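Local atomic coordinates of kinetochore protein Mis16 (PDB entry 4XYH), a protein that binds histone H4 and the CENP-A chaperone Scm3 as a WD-repeat beta-propeller protein of the kinetochore. Residues Ala302-Ala307 / His324-Tyr329; Arg348-Trp353 / Phe376-His381. All blocks are in the same frame, centred on the assembly; numbering follows the deposited sequence.

Both contacts belong to the WD-repeat beta-propeller, and they follow one another along the chain. Contact 1 joins two neighbouring blades: 302-307 enters strand 306-310 of one sheet, and 324-329 enters strand 328-333 of the next. Contact 2 lies within that second sheet, where strand 350-354 pairs with the outer strand 374-378. Contact 1 is only partly buried. No direct hydrogen bond crosses it, and it relies on packing and two water bridges. Contact 2 is more buried, with four backbone hydrogen bonds and waters at one end. The two meet where His324 CE1 packs against Cys351 SG, 3.5 Å away. The centres of contact 1 and contact 2 are about 13 Å apart.

Contact 1: residues Ala302-Ala307 / His324-Tyr329; sequences ADHTVA and HEDEVY
His304 lays its ring over the backbone of Glu325 and Asp326. Asp326 CA sits 3.5 Å above the ring plane, over its centre. The ring reaches this place with CG anti to the carbonyl carbon (chi1 -50°). His304 CA also makes a CA-H...O contact to Asp326 O at 3.2 Å, a tight approach. Val306 and Val328 form the buried part. Val328 CG2 presses on the His304 backbone, 3.5 Å from His304 C. Val328 CG1 meets Val306 CG2 at 3.8 Å, crossing at about a right angle. Ala302 CB packs 3.4 Å from Glu327 OE1, which takes its hydrogen bond from Asn285 ND2.

The looser side is wet. One water lies in plane at the edge of the His304 ring, 2.8 Å from ND1, and donates to His324 O. A second water donates to His304 O and accepts from His324 N at 3.3 Å. Asp303 OD1 accepts from Thr305 N, an Asx turn in the loop that leads to Val306. His324 NE2 bonds Thr343 and ND1 bonds Asp347, as in the structural tetrad of WD repeats. Between these adjacent blades, Val306 and Val328 both touch Thr343 of strand 340-345 and, through Ala298 and Ala300, strand 296-301.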
ATOM      1  N   ALA A 302       1.051   8.095 -12.989  1.00 21.48           N
ATOM      2  CA  ALA A 302      -0.083   8.916 -13.392  1.00 23.76           C
ATOM      3  C   ALA A 302      -0.383   8.815 -14.900  1.00 25.68           C
ATOM      4  O   ALA A 302      -1.432   9.270 -15.357  1.00 27.56           O
ATOM      5  CB  ALA A 302       0.165  10.382 -12.999  1.00 22.18           C
ATOM      6  N   ASP A 303       0.529   8.229 -15.672  1.00 24.69           N
ATOM      7  CA  ASP A 303       0.310   8.063 -17.110  1.00 24.73           C
ATOM      8  C   ASP A 303      -0.572   6.856 -17.429  1.00 21.71           C
ATOM      9  O   ASP A 303      -0.565   6.371 -18.549  1.00 29.56           O
ATOM     10  CB  ASP A 303       1.651   7.948 -17.859  1.00 25.61           C
ATOM     11  CG  ASP A 303       2.403   6.642 -17.568  1.00 27.28           C
ATOM     12  OD1 ASP A 303       1.863   5.730 -16.896  1.00 27.33           O
ATOM     13  OD2 ASP A 303       3.560   6.521 -18.037  1.00 26.96           O
ATOM     14  N   HIS A 304      -1.284   6.359 -16.419  1.00 22.17           N
ATOM     15  CA  HIS A 304      -2.216   5.219 -16.530  1.00 25.72           C
ATOM     16  C   HIS A 304      -1.513   3.861 -16.691  1.00 22.39           C
ATOM     17  O   HIS A 304      -2.169   2.854 -16.925  1.00 23.44           O
ATOM     18  CB  HIS A 304      -3.209   5.401 -17.702  1.00 25.12           C
ATOM     19  CG  HIS A 304      -3.899   6.734 -17.735  1.00 32.17           C
ATOM     20  ND1 HIS A 304      -4.890   7.030 -18.650  1.00 30.09           N
ATOM     21  CD2 HIS A 304      -3.743   7.848 -16.979  1.00 26.96           C
ATOM     22  CE1 HIS A 304      -5.316   8.265 -18.450  1.00 29.33           C
ATOM     23  NE2 HIS A 304      -4.636   8.784 -17.444  1.00 28.62           N
ATOM     24  N   THR A 305      -0.195   3.807 -16.554  1.00 22.60           N
ATOM     25  CA  THR A 305       0.465   2.536 -16.785  1.00 23.92           C
ATOM     26  C   THR A 305       1.234   2.036 -15.583  1.00 24.99           C
ATOM     27  O   THR A 305       1.537   2.789 -14.656  1.00 21.92           O
ATOM     28  CB  THR A 305       1.447   2.609 -17.985  1.00 24.20           C
ATOM     29  OG1 THR A 305       2.557   3.454 -17.651  1.00 24.12           O
ATOM     30  CG2 THR A 305       0.746   3.154 -19.215  1.00 27.23           C
ATOM     31  N   VAL A 306       1.547   0.745 -15.623  1.00 22.65           N
ATOM     32  CA  VAL A 306       2.512   0.160 -14.723  1.00 21.66           C
ATOM     33  C   VAL A 306       3.707  -0.316 -15.536  1.00 20.57           C
ATOM     34  O   VAL A 306       3.544  -1.046 -16.506  1.00 20.71           O
ATOM     35  CB  VAL A 306       1.912  -1.015 -13.925  1.00 23.47           C
ATOM     36  CG1 VAL A 306       3.017  -1.798 -13.215  1.00 21.72           C
ATOM     37  CG2 VAL A 306       0.915  -0.495 -12.938  1.00 22.35           C
ATOM     38  N   ALA A 307       4.904   0.114 -15.155  1.00 17.92           N
ATOM     39  CA  ALA A 307       6.112  -0.318 -15.844  1.00 20.42           C
ATOM     40  C   ALA A 307       6.873  -1.329 -14.993  1.00 21.51           C
ATOM     41  O   ALA A 307       6.955  -1.178 -13.771  1.00 20.46           O
ATOM     42  CB  ALA A 307       6.997   0.874 -16.183  1.00 16.77           C
ATOM     43  N   HIS A 324      -5.498   0.301 -17.336  1.00 31.01           N
ATOM     44  CA  HIS A 324      -6.142   1.300 -16.494  1.00 31.11           C
ATOM     45  C   HIS A 324      -6.491   2.549 -17.309  1.00 29.78           C
ATOM     46  O   HIS A 324      -5.841   2.866 -18.297  1.00 27.13           O
ATOM     47  CB  HIS A 324      -5.261   1.675 -15.306  1.00 26.12           C
ATOM     48  CG  HIS A 324      -5.330   0.706 -14.165  1.00 26.01           C
ATOM     49  ND1 HIS A 324      -6.502   0.411 -13.503  1.00 25.10           N
ATOM     50  CD2 HIS A 324      -4.360  -0.010 -13.544  1.00 20.92           C
ATOM     51  CE1 HIS A 324      -6.256  -0.450 -12.531  1.00 24.30           C
ATOM     52  NE2 HIS A 324      -4.963  -0.721 -12.537  1.00 23.74           N
ATOM     53  N   GLU A 325      -7.519   3.255 -16.862  1.00 34.33           N
ATOM     54  CA  GLU A 325      -8.087   4.365 -17.609  1.00 36.37           C
ATOM     55  C   GLU A 325      -7.722   5.709 -17.003  1.00 33.88           C
ATOM     56  O   GLU A 325      -8.130   6.749 -17.507  1.00 37.01           O
ATOM     57  CB  GLU A 325      -9.607   4.225 -17.657  1.00 41.64           C
ATOM     58  CG  GLU A 325     -10.089   2.962 -18.349  1.00 44.09           C
ATOM     59  CD  GLU A 325     -10.169   3.123 -19.850  1.00 55.59           C
ATOM     60  OE1 GLU A 325     -11.306   3.067 -20.372  1.00 63.03           O
ATOM     61  OE2 GLU A 325      -9.108   3.314 -20.501  1.00 51.34           O
ATOM     62  N   ASP A 326      -6.956   5.678 -15.918  1.00 29.99           N
ATOM     63  CA  ASP A 326      -6.607   6.883 -15.174  1.00 25.57           C
ATOM     64  C   ASP A 326      -5.316   6.603 -14.394  1.00 30.76           C
ATOM     65  O   ASP A 326      -4.724   5.522 -14.547  1.00 24.61           O
ATOM     66  CB  ASP A 326      -7.749   7.267 -14.241  1.00 26.62           C
ATOM     67  CG  ASP A 326      -7.922   8.767 -14.098  1.00 32.02           C
ATOM     68  OD1 ASP A 326      -6.931   9.518 -14.214  1.00 30.13           O
ATOM     69  OD2 ASP A 326      -9.069   9.193 -13.856  1.00 32.80           O
ATOM     70  N   GLU A 327      -4.883   7.562 -13.576  1.00 24.84           N
ATOM     71  CA  GLU A 327      -3.700   7.388 -12.742  1.00 29.08           C
ATOM     72  C   GLU A 327      -3.696   6.056 -12.016  1.00 26.85           C
ATOM     73  O   GLU A 327      -4.696   5.661 -11.396  1.00 23.62           O
ATOM     74  CB  GLU A 327      -3.591   8.496 -11.698  1.00 29.68           C
ATOM     75  CG  GLU A 327      -3.372   9.871 -12.260  1.00 39.68           C
ATOM     76  CD  GLU A 327      -2.853  10.851 -11.215  1.00 42.09           C
ATOM     77  OE1 GLU A 327      -1.970  10.465 -10.398  1.00 33.67           O
ATOM     78  OE2 GLU A 327      -3.332  12.008 -11.226  1.00 44.15           O
ATOM     79  N   VAL A 328      -2.565   5.367 -12.092  1.00 26.98           N
ATOM     80  CA  VAL A 328      -2.367   4.186 -11.274  1.00 22.58           C
ATOM     81  C   VAL A 328      -1.657   4.609  -9.999  1.00 25.61           C
ATOM     82  O   VAL A 328      -0.682   5.373 -10.035  1.00 21.71           O
ATOM     83  CB  VAL A 328      -1.570   3.111 -12.009  1.00 21.60           C
ATOM     84  CG1 VAL A 328      -1.575   1.798 -11.196  1.00 19.99           C
ATOM     85  CG2 VAL A 328      -2.171   2.892 -13.393  1.00 19.56           C
ATOM     86  N   TYR A 329      -2.164   4.114  -8.874  1.00 23.57           N
ATOM     87  CA  TYR A 329      -1.686   4.519  -7.560  1.00 24.97           C
ATOM     88  C   TYR A 329      -0.943   3.387  -6.833  1.00 24.28           C
ATOM     89  O   TYR A 329       0.240   3.486  -6.559  1.00 25.95           O
ATOM     90  CB  TYR A 329      -2.867   5.010  -6.722  1.00 23.87           C
ATOM     91  CG  TYR A 329      -2.486   5.671  -5.415  1.00 40.50           C
ATOM     92  CD1 TYR A 329      -1.714   6.832  -5.401  1.00 35.98           C
ATOM     93  CD2 TYR A 329      -2.925   5.156  -4.185  1.00 40.93           C
ATOM     94  CE1 TYR A 329      -1.367   7.451  -4.196  1.00 44.86           C
ATOM     95  CE2 TYR A 329      -2.587   5.774  -2.967  1.00 35.56           C
ATOM     96  CZ  TYR A 329      -1.808   6.922  -2.979  1.00 47.77           C
ATOM     97  OH  TYR A 329      -1.454   7.549  -1.789  1.00 39.11           O
TER
HETATM   98  O   HOH W   1      -2.330   0.086 -16.609  1.00 21.97           O
HETATM   99  O   HOH W   2      -5.402   5.070 -20.513  1.00 33.85           O

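Contact 2: residues Arg348-Trp353 / Phe376-His381; sequences RRVCVW and FMHGGH
Strands 350-353 and 376-378 run antiparallel at 162°, with four backbone hydrogen bonds between Val350 and His378 and between Val352 and Phe376. The bond from His378 N to Val350 O is short, 2.7 Å, and nearly straight. Val350 and His378 lie side by side on one face of the sheet, with Val350 CG2 near the edge of the imidazole, 4.0 Å from His378 CD2. On the same face Val352 CB meets Phe376 CB at 4.0 Å. Cys351 and Met377 occupy the other face, where Cys351 SG touches Met377 CE at 3.8 Å.

Just before strand 350-354, Arg349 bends at chi2 (-71°), which lays its CD against Met377 SD at 3.5 Å. Its guanidinium reaches to a salt bridge with Glu29 of helix 19-40. With an alanine here, Glu29 would probably lose its charged mate and Met377 the aliphatic chain packed on its sulfur.

Where the chains diverge past the Val350-His378 pair, two waters bridge them. One donates to Arg348 O and His378 O and accepts from His381 N. The other donates to His381 O, 2.6 Å away, and accepts from Arg348 NE and Arg349 NH1. The His378 ring bonds Tyr41 OH through ND1 and Gln408 OE1 through NE2, and the His381 ring bonds Ser400 OG through NE2. The chemistry passes from backbone pairing inside the blade to water and charge at its end, beside the N-terminal helix.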
ATOM      1  N   ARG A 348     -11.177   3.637 -10.590  1.00 27.25           N
ATOM      2  CA  ARG A 348     -12.021   2.912  -9.629  1.00 27.76           C
ATOM      3  C   ARG A 348     -11.907   1.391  -9.758  1.00 29.84           C
ATOM      4  O   ARG A 348     -12.687   0.656  -9.159  1.00 32.85           O
ATOM      5  CB  ARG A 348     -13.499   3.329  -9.757  1.00 30.65           C
ATOM      6  CG  ARG A 348     -13.770   4.841  -9.701  1.00 28.22           C
ATOM      7  CD  ARG A 348     -15.259   5.138  -9.898  1.00 32.99           C
ATOM      8  NE  ARG A 348     -15.753   4.555 -11.147  1.00 37.18           N
ATOM      9  CZ  ARG A 348     -15.710   5.169 -12.328  1.00 33.44           C
ATOM     10  NH1 ARG A 348     -15.210   6.384 -12.417  1.00 36.43           N
ATOM     11  NH2 ARG A 348     -16.162   4.567 -13.421  1.00 35.24           N
ATOM     12  N   ARG A 349     -10.922   0.920 -10.519  1.00 28.62           N
ATOM     13  CA  ARG A 349     -10.732  -0.516 -10.723  1.00 30.02           C
ATOM     14  C   ARG A 349      -9.495  -1.049  -9.997  1.00 27.60           C
ATOM     15  O   ARG A 349      -8.506  -0.331  -9.792  1.00 27.43           O
ATOM     16  CB  ARG A 349     -10.618  -0.835 -12.217  1.00 27.40           C
ATOM     17  CG  ARG A 349     -11.790  -0.364 -13.058  1.00 32.57           C
ATOM     18  CD  ARG A 349     -13.039  -1.193 -12.777  1.00 37.20           C
ATOM     19  NE  ARG A 349     -14.199  -0.678 -13.498  1.00 40.45           N
ATOM     20  CZ  ARG A 349     -15.206  -0.011 -12.931  1.00 40.43           C
ATOM     21  NH1 ARG A 349     -15.223   0.220 -11.612  1.00 35.16           N
ATOM     22  NH2 ARG A 349     -16.201   0.421 -13.690  1.00 39.95           N
ATOM     23  N   VAL A 350      -9.556  -2.316  -9.607  1.00 26.74           N
ATOM     24  CA  VAL A 350      -8.364  -3.030  -9.144  1.00 22.02           C
ATOM     25  C   VAL A 350      -8.050  -4.142 -10.153  1.00 22.46           C
ATOM     26  O   VAL A 350      -8.848  -5.042 -10.365  1.00 24.13           O
ATOM     27  CB  VAL A 350      -8.555  -3.614  -7.734  1.00 21.77           C
ATOM     28  CG1 VAL A 350      -7.308  -4.350  -7.298  1.00 20.66           C
ATOM     29  CG2 VAL A 350      -8.864  -2.499  -6.727  1.00 24.26           C
ATOM     30  N   CYS A 351      -6.897  -4.065 -10.796  1.00 21.47           N
ATOM     31  CA  CYS A 351      -6.519  -5.082 -11.770  1.00 24.29           C
ATOM     32  C   CYS A 351      -5.508  -6.070 -11.195  1.00 23.58           C
ATOM     33  O   CYS A 351      -4.559  -5.682 -10.518  1.00 21.91           O
ATOM     34  CB  CYS A 351      -5.951  -4.426 -13.032  1.00 24.59           C
ATOM     35  SG  CYS A 351      -7.190  -3.476 -13.997  1.00 33.63           S
ATOM     36  N   VAL A 352      -5.730  -7.352 -11.461  1.00 23.06           N
ATOM     37  CA  VAL A 352      -4.763  -8.382 -11.110  1.00 23.85           C
ATOM     38  C   VAL A 352      -4.068  -8.824 -12.394  1.00 26.99           C
ATOM     39  O   VAL A 352      -4.741  -9.133 -13.382  1.00 26.29           O
ATOM     40  CB  VAL A 352      -5.430  -9.592 -10.427  1.00 23.70           C
ATOM     41  CG1 VAL A 352      -4.371 -10.595  -9.966  1.00 21.56           C
ATOM     42  CG2 VAL A 352      -6.315  -9.133  -9.271  1.00 20.64           C
ATOM     43  N   TRP A 353      -2.735  -8.836 -12.383  1.00 22.64           N
ATOM     44  CA  TRP A 353      -1.951  -9.155 -13.572  1.00 20.45           C
ATOM     45  C   TRP A 353      -1.170 -10.447 -13.407  1.00 24.63           C
ATOM     46  O   TRP A 353      -0.704 -10.765 -12.312  1.00 27.81           O
ATOM     47  CB  TRP A 353      -0.972  -8.035 -13.896  1.00 19.62           C
ATOM     48  CG  TRP A 353      -1.571  -6.663 -13.945  1.00 26.29           C
ATOM     49  CD1 TRP A 353      -1.746  -5.811 -12.896  1.00 23.84           C
ATOM     50  CD2 TRP A 353      -2.044  -5.970 -15.108  1.00 24.90           C
ATOM     51  NE1 TRP A 353      -2.304  -4.637 -13.329  1.00 24.12           N
ATOM     52  CE2 TRP A 353      -2.494  -4.705 -14.683  1.00 25.88           C
ATOM     53  CE3 TRP A 353      -2.125  -6.294 -16.468  1.00 26.12           C
ATOM     54  CZ2 TRP A 353      -3.031  -3.761 -15.568  1.00 25.98           C
ATOM     55  CZ3 TRP A 353      -2.662  -5.355 -17.349  1.00 25.59           C
ATOM     56  CH2 TRP A 353      -3.107  -4.106 -16.891  1.00 25.14           C
ATOM     57  N   PHE A 376      -7.623 -10.428 -14.126  1.00 26.47           N
ATOM     58  CA  PHE A 376      -8.863 -10.150 -13.387  1.00 24.21           C
ATOM     59  C   PHE A 376      -9.031  -8.666 -13.106  1.00 26.69           C
ATOM     60  O   PHE A 376      -8.068  -7.955 -12.793  1.00 26.57           O
ATOM     61  CB  PHE A 376      -8.885 -10.921 -12.069  1.00 21.76           C
ATOM     62  CG  PHE A 376     -10.203 -10.876 -11.345  1.00 26.22           C
ATOM     63  CD1 PHE A 376     -11.204 -11.794 -11.638  1.00 23.93           C
ATOM     64  CD2 PHE A 376     -10.429  -9.953 -10.341  1.00 23.92           C
ATOM     65  CE1 PHE A 376     -12.407 -11.780 -10.962  1.00 25.22           C
ATOM     66  CE2 PHE A 376     -11.638  -9.924  -9.658  1.00 26.02           C
ATOM     67  CZ  PHE A 376     -12.633 -10.842  -9.970  1.00 27.66           C
ATOM     68  N   MET A 377     -10.263  -8.197 -13.222  1.00 28.95           N
ATOM     69  CA  MET A 377     -10.573  -6.834 -12.843  1.00 23.80           C
ATOM     70  C   MET A 377     -11.629  -6.823 -11.763  1.00 25.08           C
ATOM     71  O   MET A 377     -12.696  -7.423 -11.909  1.00 25.00           O
ATOM     72  CB  MET A 377     -11.053  -6.017 -14.031  1.00 26.92           C
ATOM     73  CG  MET A 377     -11.755  -4.719 -13.604  1.00 32.92           C
ATOM     74  SD  MET A 377     -12.097  -3.669 -15.019  1.00 67.57           S
ATOM     75  CE  MET A 377     -10.488  -3.650 -15.809  1.00 38.04           C
ATOM     76  N   HIS A 378     -11.324  -6.137 -10.672  1.00 20.65           N
ATOM     77  CA  HIS A 378     -12.281  -5.953  -9.605  1.00 22.44           C
ATOM     78  C   HIS A 378     -13.022  -4.622  -9.786  1.00 26.48           C
ATOM     79  O   HIS A 378     -12.413  -3.549  -9.703  1.00 23.89           O
ATOM     80  CB  HIS A 378     -11.556  -6.018  -8.267  1.00 20.94           C
ATOM     81  CG  HIS A 378     -12.389  -5.608  -7.104  1.00 23.46           C
ATOM     82  ND1 HIS A 378     -13.444  -6.365  -6.638  1.00 22.54           N
ATOM     83  CD2 HIS A 378     -12.315  -4.525  -6.290  1.00 21.90           C
ATOM     84  CE1 HIS A 378     -13.983  -5.768  -5.594  1.00 23.68           C
ATOM     85  NE2 HIS A 378     -13.309  -4.651  -5.356  1.00 26.14           N
ATOM     86  N   GLY A 379     -14.328  -4.700 -10.047  1.00 21.72           N
ATOM     87  CA  GLY A 379     -15.148  -3.524 -10.279  1.00 19.53           C
ATOM     88  C   GLY A 379     -16.062  -3.143  -9.119  1.00 26.01           C
ATOM     89  O   GLY A 379     -17.017  -2.385  -9.296  1.00 21.88           O
ATOM     90  N   GLY A 380     -15.762  -3.643  -7.924  1.00 20.58           N
ATOM     91  CA  GLY A 380     -16.609  -3.403  -6.766  1.00 21.31           C
ATOM     92  C   GLY A 380     -16.539  -2.030  -6.109  1.00 24.21           C
ATOM     93  O   GLY A 380     -17.408  -1.685  -5.306  1.00 24.46           O
ATOM     94  N   HIS A 381     -15.520  -1.236  -6.423  1.00 22.14           N
ATOM     95  CA  HIS A 381     -15.425   0.092  -5.818  1.00 24.57           C
ATOM     96  C   HIS A 381     -16.085   1.144  -6.687  1.00 26.45           C
ATOM     97  O   HIS A 381     -15.978   1.115  -7.909  1.00 30.04           O
ATOM     98  CB  HIS A 381     -13.968   0.464  -5.542  1.00 19.76           C
ATOM     99  CG  HIS A 381     -13.359  -0.322  -4.427  1.00 22.74           C
ATOM    100  ND1 HIS A 381     -13.741  -0.159  -3.110  1.00 23.08           N
ATOM    101  CD2 HIS A 381     -12.418  -1.296  -4.428  1.00 23.26           C
ATOM    102  CE1 HIS A 381     -13.047  -0.987  -2.349  1.00 24.06           C
ATOM    103  NE2 HIS A 381     -12.232  -1.687  -3.119  1.00 22.20           N
TER
HETATM  104  O   HOH W   3     -13.062  -1.678  -7.891  1.00 24.34           O
HETATM  105  O   HOH W   4     -16.889   2.405 -10.008  1.00 32.74           O